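Local coordinates for protein hypothetical glycoside hydrolase (Parabacteroides distasonis, PDB 3TAW) that is of undetermined function but is probably a glycoside hydrolase-like protein with a five-bladed beta-propeller fold, at residues Q137-K141 / V142-A146; A44-E47 / S48-N52; A251-K255 / D256-L260. All coordinates share one frame; numbering follows the deposited sequence.

Contact 1: Q137-K141 / V142-A146; sequences QWNRK and VPRLA. With EDO (1,2-ethanediol), chain K.
Asn139 reaches over the turn with its amide oxygen and gathers two backbone N-H groups. Val142 N lies 3.0 Å from Asn139 OD1, nearly straight at 162° and in the plane of the amide carbonyl, while Lys141 N, 2.9 Å from the same Asn139 OD1, comes from above that plane. The chi1 of 65° sets the amide between the backbone N and the carbonyl carbon of Asn139, folded back over the loop. Its other end, ND2, shares water 1 with Arg144 NH1, and the water sits at the edge of the guanidinium. That group, held by Lys172 O and a salt bridge to Asp173, has Val142 CB against one face, offset toward the rim.

Among backbone bonds, the pair Gln137 and Arg144 is joined both ways: Gln137 N to Arg144 O is 2.7 Å, and Arg144 N to Gln137 O is 3.0 Å.

Side chains pack on both faces of the ribbon. The apolar pair is Trp138 with Pro143, the proline meeting the indole at its edge with CD 3.7 Å from Trp138 CZ3; Arg140 N stands over the centre of one indole face, and NE1 bonds to Gly77 O. On the face of Gln137 and Arg144, the flank of the Gln137 amide lies against a methyl, CD 3.4 Å from Ala146 CB, its polar ends held by Glu113, Gln109 and Asn112. The whole is a beta hairpin between the two middle strands of a four-stranded antiparallel propeller blade, its connection shaped by an Asx turn at Asn139.

Contact 2: A44-E47 / S48-N52; sequences AWEE and SDTFN
Glu46 meets Thr50 where a type I beta turn, Ala44 to Glu47, runs into strand 49-58 through a classic beta bulge, in which Ser48 and Asp49 both face Glu69 of the neighbouring strand. The touch between side chains is a light one: Thr50 CG2 lies 4.0 Å from Glu46 CB. It is the methyl of Thr50 that is offered, because CG2 stands anti to the carbonyl carbon while OG1 (chi1 51°) takes the place between N and C. Glu46 in turn lays its CG over the centre of the Trp45 ring, 3.9 Å above the plane. Its buried carboxylate is held by a salt bridge to Arg96 and hydrogen bonds to Tyr66 and Thr32.

At the bulge the polar groups act as a pair. Ser48 OG donates to Asp49 OD2 at 2.8 Å, and Arg79 binds both residues, with a salt bridge to the aspartate. Where the turn enters the strand, a water spans two successive carbonyls, 3.0 Å from Glu47 O and 3.1 Å from Ser48 O. The Ser48 hydroxyl approaches Asp49 OD2 from above the carboxylate plane, 48° out of it.

Contact 3: A251-K255 / D256-L260; sequences AILTK and DGIVL
Leu253 and Ile258 meet on one face of the hairpin at a non-hydrogen-bonded pair, with Leu253 CD1 3.7 Å from Ile258 CG1. The isoleucine serves two neighbours with its two branches: CG1, anti to the carbonyl carbon (chi1 -59°), goes to Leu253, while CG2 lies 3.8 Å from Ala251 CB. Tyr202 of strand 199-203, beyond strand 179-186, touches Ala251, Ile258 and Leu260. On the other face Thr254 turns its methyl to Val259, where the CG2 atoms of the two residues are 4.0 Å apart.

Around this packing runs a regular antiparallel ladder, in which the axes of 251-254 and 257-260 approach to 4.4 Å at 158°. Ile252 and Val259 form a hydrogen-bonded pair: Val259 N reaches Ile252 O at 2.8 Å, and Ile252 N returns the bond to Val259 O. Thr254 and Gly257 form the last pair, closing a two-residue hairpin loop, a type I turn from Thr254 to Gly257 with Lys255 and Asp256 at its corners. The glycine's phi of 135° is one at which a CB would press on the carbonyl O of Asp256.

At the polar end Thr254 OG1 donates to Gly257 O, 2.8 Å away, in the carbonyl plane and on a lone pair. Thr254 N bonds to Gly257 O as well, but from above the plane, so a single carbonyl is gripped by both the main chain and the hydroxyl of one residue. Asp256 N adds a weak bond to Thr254 OG1 at 3.1 Å. Beyond the turn, Lys255 and Asp256 touch Asn355, which with Phe356 belongs to the magnesium site. The chemistry implies a division of labour: backbone hydrogen bonds join the strands, aliphatic groups pack over them, and the threonine hydroxyl ties the turn, donating one good bond and accepting a weak one.

How the contacts relate
From the N terminus, contact 2 comes first, where the turn at 44-47 leads into strand 49-58, an outermost strand of the first four-stranded sheet. Contact 1 follows, closing the hairpin between strands 131-138 and 143-150 in the next sheet. Contact 3 closes the hairpin of strands 244-254 and 257-265 in the later mixed sheet. The three lie in series, so none encloses or crosses another. Contacts 1 and 2 have centres about 19 Å apart but share Arg79, whose backbone O binds Arg140 and whose side chain binds Ser48 and Asp49. Contact 3 lies across the chain's centre from both and meets the C-terminal Asn355 and Phe356.

Contact 1: Q137-K141 / V142-A146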
ATOM      1  N   GLN A 137       4.697   4.463  10.441  1.00 13.93           N
ATOM      2  CA  GLN A 137       5.450   5.469  11.207  1.00 14.47           C
ATOM      3  C   GLN A 137       6.869   4.956  11.328  1.00 15.27           C
ATOM      4  O   GLN A 137       7.070   3.793  11.722  1.00 15.62           O
ATOM      5  CB  GLN A 137       4.853   5.635  12.600  1.00 14.81           C
ATOM      6  CG  GLN A 137       3.367   5.986  12.620  1.00 14.98           C
ATOM      7  CD  GLN A 137       2.872   6.182  14.026  1.00 15.90           C
ATOM      8  OE1 GLN A 137       2.986   5.267  14.866  1.00 16.28           O
ATOM      9  NE2 GLN A 137       2.312   7.362  14.312  1.00 15.63           N
ATOM     10  N   TRP A 138       7.857   5.779  10.993  1.00 15.49           N
ATOM     11  CA  TRP A 138       9.259   5.341  11.089  1.00 16.47           C
ATOM     12  C   TRP A 138      10.072   6.331  11.876  1.00 17.57           C
ATOM     13  O   TRP A 138      10.178   7.502  11.511  1.00 16.70           O
ATOM     14  CB  TRP A 138       9.849   5.151   9.710  1.00 16.67           C
ATOM     15  CG  TRP A 138      11.266   4.618   9.583  1.00 17.33           C
ATOM     16  CD1 TRP A 138      12.201   5.045   8.685  1.00 17.46           C
ATOM     17  CD2 TRP A 138      11.883   3.521  10.300  1.00 17.87           C
ATOM     18  NE1 TRP A 138      13.331   4.314   8.797  1.00 18.14           N
ATOM     19  CE2 TRP A 138      13.170   3.363   9.771  1.00 18.61           C
ATOM     20  CE3 TRP A 138      11.460   2.658  11.317  1.00 18.46           C
ATOM     21  CZ2 TRP A 138      14.064   2.391  10.243  1.00 19.52           C
ATOM     22  CZ3 TRP A 138      12.329   1.680  11.768  1.00 19.19           C
ATOM     23  CH2 TRP A 138      13.623   1.565  11.238  1.00 19.91           C
ATOM     24  N   ASN A 139      10.637   5.842  12.970  1.00 18.49           N
ATOM     25  CA  ASN A 139      11.464   6.646  13.838  1.00 20.07           C
ATOM     26  C   ASN A 139      12.880   6.086  13.926  1.00 21.46           C
ATOM     27  O   ASN A 139      13.619   6.412  14.870  1.00 22.99           O
ATOM     28  CB  ASN A 139      10.840   6.728  15.227  1.00 20.26           C
ATOM     29  CG  ASN A 139      10.791   5.390  15.926  1.00 20.56           C
ATOM     30  OD1 ASN A 139      11.191   4.360  15.374  1.00 20.81           O
ATOM     31  ND2 ASN A 139      10.321   5.406  17.162  1.00 21.39           N
ATOM     32  N   ARG A 140      13.258   5.273  12.938  1.00 22.16           N
ATOM     33  CA  ARG A 140      14.566   4.582  12.883  1.00 24.40           C
ATOM     34  C   ARG A 140      14.770   3.519  13.953  1.00 24.79           C
ATOM     35  O   ARG A 140      15.870   2.997  14.084  1.00 25.72           O
ATOM     36  CB  ARG A 140      15.743   5.550  12.970  1.00 26.73           C
ATOM     37  CG  ARG A 140      15.665   6.699  12.052  1.00 29.26           C
ATOM     38  CD  ARG A 140      16.630   6.603  10.888  1.00 31.06           C
ATOM     39  NE  ARG A 140      16.706   7.934  10.324  1.00 30.98           N
ATOM     40  CZ  ARG A 140      16.001   8.372   9.270  1.00 30.71           C
ATOM     41  NH1 ARG A 140      15.192   7.572   8.560  1.00 27.25           N
ATOM     42  NH2 ARG A 140      16.154   9.642   8.893  1.00 31.66           N
ATOM     43  N   LYS A 141      13.722   3.191  14.691  1.00 24.21           N
ATOM     44  CA  LYS A 141      13.793   2.137  15.685  1.00 24.42           C
ATOM     45  C   LYS A 141      12.796   1.021  15.359  1.00 23.04           C
ATOM     46  O   LYS A 141      13.197  -0.129  15.164  1.00 24.00           O
ATOM     47  CB  LYS A 141      13.547   2.724  17.066  1.00 25.54           C
ATOM     48  CG  LYS A 141      14.645   3.705  17.459  1.00 27.94           C
ATOM     49  CD  LYS A 141      14.608   4.050  18.916  1.00 30.03           C
ATOM     50  CE  LYS A 141      13.560   5.075  19.244  1.00 31.23           C
ATOM     51  NZ  LYS A 141      14.096   6.059  20.255  1.00 34.09           N
ATOM     52  N   VAL A 142      11.511   1.357  15.297  1.00 21.68           N
ATOM     53  CA  VAL A 142      10.461   0.381  15.005  1.00 20.24           C
ATOM     54  C   VAL A 142       9.477   0.988  13.991  1.00 18.95           C
ATOM     55  O   VAL A 142       8.999   2.108  14.216  1.00 18.13           O
ATOM     56  CB  VAL A 142       9.657   0.006  16.272  1.00 20.84           C
ATOM     57  CG1 VAL A 142       8.656  -1.099  15.949  1.00 21.13           C
ATOM     58  CG2 VAL A 142      10.590  -0.442  17.447  1.00 21.92           C
ATOM     59  N   PRO A 143       9.192   0.271  12.883  1.00 17.59           N
ATOM     60  CA  PRO A 143       8.124   0.719  12.009  1.00 16.88           C
ATOM     61  C   PRO A 143       6.781   0.289  12.576  1.00 16.20           C
ATOM     62  O   PRO A 143       6.623  -0.850  13.037  1.00 15.95           O
ATOM     63  CB  PRO A 143       8.425   0.012  10.682  1.00 16.84           C
ATOM     64  CG  PRO A 143       9.122  -1.241  11.095  1.00 17.50           C
ATOM     65  CD  PRO A 143       9.825  -0.961  12.376  1.00 18.11           C
ATOM     66  N   ARG A 144       5.819   1.208  12.581  1.00 15.49           N
ATOM     67  CA  ARG A 144       4.519   0.916  13.166  1.00 15.55           C
ATOM     68  C   ARG A 144       3.406   1.296  12.211  1.00 14.77           C
ATOM     69  O   ARG A 144       3.373   2.409  11.684  1.00 14.35           O
ATOM     70  CB  ARG A 144       4.303   1.626  14.490  1.00 16.17           C
ATOM     71  CG  ARG A 144       5.314   1.247  15.597  1.00 17.38           C
ATOM     72  CD  ARG A 144       4.948   1.942  16.893  1.00 18.54           C
ATOM     73  NE  ARG A 144       5.746   1.486  18.029  1.00 19.92           N
ATOM     74  CZ  ARG A 144       6.939   1.960  18.373  1.00 20.96           C
ATOM     75  NH1 ARG A 144       7.521   2.917  17.668  1.00 21.16           N
ATOM     76  NH2 ARG A 144       7.572   1.447  19.431  1.00 21.78           N
ATOM     77  N   LEU A 145       2.492   0.361  12.004  1.00 14.47           N
ATOM     78  CA  LEU A 145       1.293   0.638  11.227  1.00 14.02           C
ATOM     79  C   LEU A 145       0.405   1.586  12.026  1.00 14.12           C
ATOM     80  O   LEU A 145       0.056   1.292  13.176  1.00 15.42           O
ATOM     81  CB  LEU A 145       0.563  -0.682  10.971  1.00 14.10           C
ATOM     82  CG  LEU A 145      -0.634  -0.699  10.056  1.00 14.38           C
ATOM     83  CD1 LEU A 145      -0.254  -0.272   8.598  1.00 13.70           C
ATOM     84  CD2 LEU A 145      -1.235  -2.106  10.102  1.00 14.78           C
ATOM     85  N   ALA A 146      -0.008   2.686  11.412  1.00 13.58           N
ATOM     86  CA  ALA A 146      -0.814   3.687  12.096  1.00 13.81           C
ATOM     87  C   ALA A 146      -1.970   4.141  11.210  1.00 13.40           C
ATOM     88  O   ALA A 146      -1.996   3.877  10.003  1.00 12.58           O
ATOM     89  CB  ALA A 146       0.083   4.888  12.536  1.00 14.33           C
TER
HETATM   90  C1  EDO K 396       2.332  -2.071  16.212  1.00 23.26           C
HETATM   91  O1  EDO K 396       3.496  -1.835  15.445  1.00 21.88           O
HETATM   92  C2  EDO K 396       1.309  -0.926  16.221  1.00 24.82           C
HETATM   93  O2  EDO K 396       0.425  -0.848  15.101  1.00 26.51           O
HETATM   94  O   HOH W   1      10.086   3.302  19.315  1.00 26.07           O

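Contact 2: A44-E47 / S48-N52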
ATOM      1  N   ALA A  44      13.746  20.136   0.771  1.00 15.64           N
ATOM      2  CA  ALA A  44      13.384  19.609  -0.555  1.00 15.13           C
ATOM      3  C   ALA A  44      12.791  18.203  -0.373  1.00 14.67           C
ATOM      4  O   ALA A  44      13.497  17.174  -0.421  1.00 15.01           O
ATOM      5  CB  ALA A  44      14.574  19.607  -1.492  1.00 15.51           C
ATOM      6  N   TRP A  45      11.489  18.195  -0.147  1.00 14.28           N
ATOM      7  CA  TRP A  45      10.787  17.046   0.397  1.00 14.02           C
ATOM      8  C   TRP A  45      10.554  15.916  -0.596  1.00 13.91           C
ATOM      9  O   TRP A  45      10.181  14.822  -0.185  1.00 14.50           O
ATOM     10  CB  TRP A  45       9.450  17.498   0.999  1.00 13.48           C
ATOM     11  CG  TRP A  45       8.477  18.052   0.025  1.00 13.34           C
ATOM     12  CD1 TRP A  45       8.369  19.355  -0.397  1.00 13.55           C
ATOM     13  CD2 TRP A  45       7.409  17.340  -0.608  1.00 12.96           C
ATOM     14  NE1 TRP A  45       7.333  19.483  -1.281  1.00 13.39           N
ATOM     15  CE2 TRP A  45       6.723  18.260  -1.435  1.00 13.05           C
ATOM     16  CE3 TRP A  45       6.976  16.008  -0.571  1.00 12.98           C
ATOM     17  CZ2 TRP A  45       5.613  17.896  -2.208  1.00 12.72           C
ATOM     18  CZ3 TRP A  45       5.878  15.650  -1.330  1.00 12.71           C
ATOM     19  CH2 TRP A  45       5.209  16.580  -2.146  1.00 12.95           C
ATOM     20  N   GLU A  46      10.772  16.166  -1.886  1.00 14.65           N
ATOM     21  CA  GLU A  46      10.556  15.137  -2.904  1.00 15.09           C
ATOM     22  C   GLU A  46      11.706  15.062  -3.894  1.00 15.67           C
ATOM     23  O   GLU A  46      11.563  14.587  -5.029  1.00 15.05           O
ATOM     24  CB  GLU A  46       9.212  15.345  -3.610  1.00 14.93           C
ATOM     25  CG  GLU A  46       8.993  16.705  -4.226  1.00 15.23           C
ATOM     26  CD  GLU A  46       7.666  16.823  -4.945  1.00 15.47           C
ATOM     27  OE1 GLU A  46       6.944  15.792  -5.035  1.00 14.48           O
ATOM     28  OE2 GLU A  46       7.359  17.946  -5.426  1.00 15.64           O
ATOM     29  N   GLU A  47      12.882  15.456  -3.431  1.00 16.78           N
ATOM     30  CA  GLU A  47      14.040  15.582  -4.303  1.00 18.57           C
ATOM     31  C   GLU A  47      14.664  14.260  -4.714  1.00 17.75           C
ATOM     32  O   GLU A  47      15.271  14.170  -5.770  1.00 17.91           O
ATOM     33  CB  GLU A  47      15.075  16.451  -3.575  1.00 20.58           C
ATOM     34  CG  GLU A  47      16.378  16.657  -4.275  1.00 24.24           C
ATOM     35  CD  GLU A  47      17.194  17.715  -3.565  1.00 24.78           C
ATOM     36  OE1 GLU A  47      17.552  17.481  -2.394  1.00 26.04           O
ATOM     37  OE2 GLU A  47      17.423  18.790  -4.166  1.00 30.44           O
ATOM     38  N   SER A  48      14.540  13.232  -3.887  1.00 17.51           N
ATOM     39  CA  SER A  48      15.293  11.993  -4.132  1.00 17.50           C
ATOM     40  C   SER A  48      14.508  10.908  -4.857  1.00 16.53           C
ATOM     41  O   SER A  48      14.957  10.373  -5.873  1.00 16.42           O
ATOM     42  CB  SER A  48      15.831  11.440  -2.817  1.00 18.75           C
ATOM     43  OG  SER A  48      16.750  10.372  -3.068  1.00 20.22           O
ATOM     44  N   ASP A  49      13.345  10.567  -4.324  1.00 15.37           N
ATOM     45  CA  ASP A  49      12.556   9.432  -4.841  1.00 15.01           C
ATOM     46  C   ASP A  49      11.077   9.664  -4.539  1.00 14.09           C
ATOM     47  O   ASP A  49      10.749  10.194  -3.497  1.00 14.01           O
ATOM     48  CB  ASP A  49      13.022   8.132  -4.200  1.00 15.83           C
ATOM     49  CG  ASP A  49      14.467   7.766  -4.572  1.00 16.54           C
ATOM     50  OD1 ASP A  49      14.680   7.267  -5.692  1.00 17.12           O
ATOM     51  OD2 ASP A  49      15.386   7.978  -3.733  1.00 17.88           O
ATOM     52  N   THR A  50      10.205   9.261  -5.455  1.00 13.43           N
ATOM     53  CA  THR A  50       8.754   9.413  -5.315  1.00 12.79           C
ATOM     54  C   THR A  50       8.147   8.084  -5.740  1.00 12.88           C
ATOM     55  O   THR A  50       8.204   7.727  -6.920  1.00 12.85           O
ATOM     56  CB  THR A  50       8.202  10.549  -6.208  1.00 12.72           C
ATOM     57  OG1 THR A  50       8.662  10.382  -7.559  1.00 12.88           O
ATOM     58  CG2 THR A  50       8.634  11.914  -5.659  1.00 12.78           C
ATOM     59  N   PHE A  51       7.572   7.346  -4.783  1.00 12.53           N
ATOM     60  CA  PHE A  51       7.223   5.951  -5.053  1.00 12.45           C
ATOM     61  C   PHE A  51       6.047   5.499  -4.183  1.00 12.37           C
ATOM     62  O   PHE A  51       5.239   6.349  -3.814  1.00 12.64           O
ATOM     63  CB  PHE A  51       8.503   5.062  -4.940  1.00 12.74           C
ATOM     64  CG  PHE A  51       9.225   5.110  -3.592  1.00 12.89           C
ATOM     65  CD1 PHE A  51       9.936   6.256  -3.174  1.00 12.96           C
ATOM     66  CD2 PHE A  51       9.307   3.976  -2.800  1.00 12.97           C
ATOM     67  CE1 PHE A  51      10.607   6.277  -1.973  1.00 13.48           C
ATOM     68  CE2 PHE A  51      10.011   3.981  -1.587  1.00 13.51           C
ATOM     69  CZ  PHE A  51      10.666   5.124  -1.171  1.00 13.48           C
ATOM     70  N   ASN A  52       5.901   4.180  -3.995  1.00 12.34           N
ATOM     71  CA  ASN A  52       4.914   3.517  -3.100  1.00 12.04           C
ATOM     72  C   ASN A  52       3.696   4.364  -2.771  1.00 11.79           C
ATOM     73  O   ASN A  52       3.603   4.941  -1.685  1.00 12.34           O
ATOM     74  CB  ASN A  52       5.610   3.009  -1.843  1.00 12.55           C
ATOM     75  CG  ASN A  52       6.600   1.910  -2.149  1.00 12.56           C
ATOM     76  OD1 ASN A  52       6.789   1.581  -3.325  1.00 12.86           O
ATOM     77  ND2 ASN A  52       7.246   1.340  -1.116  1.00 12.89           N
TER
HETATM   78  O   HOH W   2      16.557  12.233  -7.698  1.00 40.11           O

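Contact 3: A251-K255 / D256-L260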
ATOM      1  N   ALA A 251      -8.026  -4.533  -0.299  1.00 10.91           N
ATOM      2  CA  ALA A 251      -8.626  -5.748  -0.811  1.00 10.94           C
ATOM      3  C   ALA A 251     -10.030  -5.447  -1.322  1.00 11.53           C
ATOM      4  O   ALA A 251     -10.669  -4.478  -0.885  1.00 11.69           O
ATOM      5  CB  ALA A 251      -8.688  -6.819   0.288  1.00 10.98           C
ATOM      6  N   ILE A 252     -10.501  -6.307  -2.228  1.00 11.92           N
ATOM      7  CA  ILE A 252     -11.783  -6.136  -2.907  1.00 12.52           C
ATOM      8  C   ILE A 252     -12.684  -7.357  -2.735  1.00 12.78           C
ATOM      9  O   ILE A 252     -12.372  -8.441  -3.240  1.00 12.36           O
ATOM     10  CB  ILE A 252     -11.606  -5.862  -4.413  1.00 12.87           C
ATOM     11  CG1 ILE A 252     -10.699  -4.644  -4.623  1.00 13.35           C
ATOM     12  CG2 ILE A 252     -12.961  -5.598  -5.052  1.00 13.65           C
ATOM     13  CD1 ILE A 252     -10.456  -4.269  -6.074  1.00 14.15           C
ATOM     14  N   LEU A 253     -13.814  -7.152  -2.061  1.00 13.47           N
ATOM     15  CA  LEU A 253     -14.809  -8.196  -1.816  1.00 14.63           C
ATOM     16  C   LEU A 253     -15.662  -8.328  -3.063  1.00 14.94           C
ATOM     17  O   LEU A 253     -16.386  -7.396  -3.403  1.00 15.02           O
ATOM     18  CB  LEU A 253     -15.677  -7.817  -0.611  1.00 15.67           C
ATOM     19  CG  LEU A 253     -16.948  -8.598  -0.315  1.00 17.88           C
ATOM     20  CD1 LEU A 253     -16.618 -10.035  -0.065  1.00 18.79           C
ATOM     21  CD2 LEU A 253     -17.697  -7.956   0.902  1.00 19.13           C
ATOM     22  N   THR A 254     -15.569  -9.468  -3.740  1.00 14.41           N
ATOM     23  CA  THR A 254     -16.366  -9.742  -4.928  1.00 15.02           C
ATOM     24  C   THR A 254     -17.265 -10.928  -4.628  1.00 16.13           C
ATOM     25  O   THR A 254     -17.119 -11.590  -3.587  1.00 15.76           O
ATOM     26  CB  THR A 254     -15.480 -10.075  -6.170  1.00 14.50           C
ATOM     27  OG1 THR A 254     -14.913 -11.384  -6.022  1.00 14.12           O
ATOM     28  CG2 THR A 254     -14.315  -9.034  -6.383  1.00 13.50           C
ATOM     29  N   LYS A 255     -18.191 -11.228  -5.546  1.00 17.35           N
ATOM     30  CA  LYS A 255     -19.016 -12.445  -5.394  1.00 19.11           C
ATOM     31  C   LYS A 255     -18.201 -13.737  -5.367  1.00 19.37           C
ATOM     32  O   LYS A 255     -18.664 -14.773  -4.826  1.00 19.78           O
ATOM     33  CB  LYS A 255     -20.046 -12.533  -6.526  1.00 20.51           C
ATOM     34  CG  LYS A 255     -21.092 -11.451  -6.469  1.00 21.43           C
ATOM     35  CD  LYS A 255     -22.007 -11.574  -5.265  1.00 23.11           C
ATOM     36  CE  LYS A 255     -22.921 -10.376  -5.145  1.00 24.31           C
ATOM     37  NZ  LYS A 255     -23.737 -10.403  -3.898  1.00 26.34           N
ATOM     38  N   ASP A 256     -17.017 -13.704  -5.979  1.00 18.90           N
ATOM     39  CA  ASP A 256     -16.144 -14.874  -6.067  1.00 20.01           C
ATOM     40  C   ASP A 256     -15.122 -15.000  -4.957  1.00 19.08           C
ATOM     41  O   ASP A 256     -14.351 -15.971  -4.950  1.00 19.45           O
ATOM     42  CB  ASP A 256     -15.456 -14.879  -7.429  1.00 22.33           C
ATOM     43  CG  ASP A 256     -16.458 -14.995  -8.551  1.00 25.18           C
ATOM     44  OD1 ASP A 256     -17.248 -15.951  -8.492  1.00 26.38           O
ATOM     45  OD2 ASP A 256     -16.522 -14.109  -9.433  1.00 27.46           O
ATOM     46  N   GLY A 257     -15.105 -14.034  -4.034  1.00 17.04           N
ATOM     47  CA  GLY A 257     -14.173 -14.022  -2.914  1.00 16.05           C
ATOM     48  C   GLY A 257     -13.552 -12.657  -2.712  1.00 14.86           C
ATOM     49  O   GLY A 257     -13.814 -11.711  -3.496  1.00 14.86           O
ATOM     50  N   ILE A 258     -12.721 -12.552  -1.680  1.00 13.88           N
ATOM     51  CA  ILE A 258     -12.019 -11.306  -1.386  1.00 13.06           C
ATOM     52  C   ILE A 258     -10.679 -11.354  -2.103  1.00 12.86           C
ATOM     53  O   ILE A 258      -9.862 -12.239  -1.854  1.00 13.12           O
ATOM     54  CB  ILE A 258     -11.848 -11.077   0.118  1.00 13.02           C
ATOM     55  CG1 ILE A 258     -13.209 -11.027   0.825  1.00 13.12           C
ATOM     56  CG2 ILE A 258     -11.059  -9.780   0.376  1.00 12.62           C
ATOM     57  CD1 ILE A 258     -13.141 -11.215   2.343  1.00 13.12           C
ATOM     58  N   VAL A 259     -10.479 -10.428  -3.030  1.00 12.14           N
ATOM     59  CA  VAL A 259      -9.273 -10.382  -3.834  1.00 11.98           C
ATOM     60  C   VAL A 259      -8.238  -9.497  -3.143  1.00 11.43           C
ATOM     61  O   VAL A 259      -8.520  -8.346  -2.834  1.00 11.06           O
ATOM     62  CB  VAL A 259      -9.564  -9.828  -5.250  1.00 12.12           C
ATOM     63  CG1 VAL A 259      -8.284  -9.799  -6.081  1.00 12.64           C
ATOM     64  CG2 VAL A 259     -10.648 -10.679  -5.948  1.00 12.43           C
ATOM     65  N   LEU A 260      -7.043 -10.048  -2.918  1.00 11.50           N
ATOM     66  CA  LEU A 260      -5.936  -9.311  -2.323  1.00 11.35           C
ATOM     67  C   LEU A 260      -4.772  -9.244  -3.293  1.00 11.55           C
ATOM     68  O   LEU A 260      -4.202 -10.268  -3.643  1.00 11.72           O
ATOM     69  CB  LEU A 260      -5.488  -9.972  -1.018  1.00 11.27           C
ATOM     70  CG  LEU A 260      -4.259  -9.392  -0.316  1.00 11.29           C
ATOM     71  CD1 LEU A 260      -4.585  -7.960   0.216  1.00 11.22           C
ATOM     72  CD2 LEU A 260      -3.695 -10.345   0.812  1.00 11.61           C
TER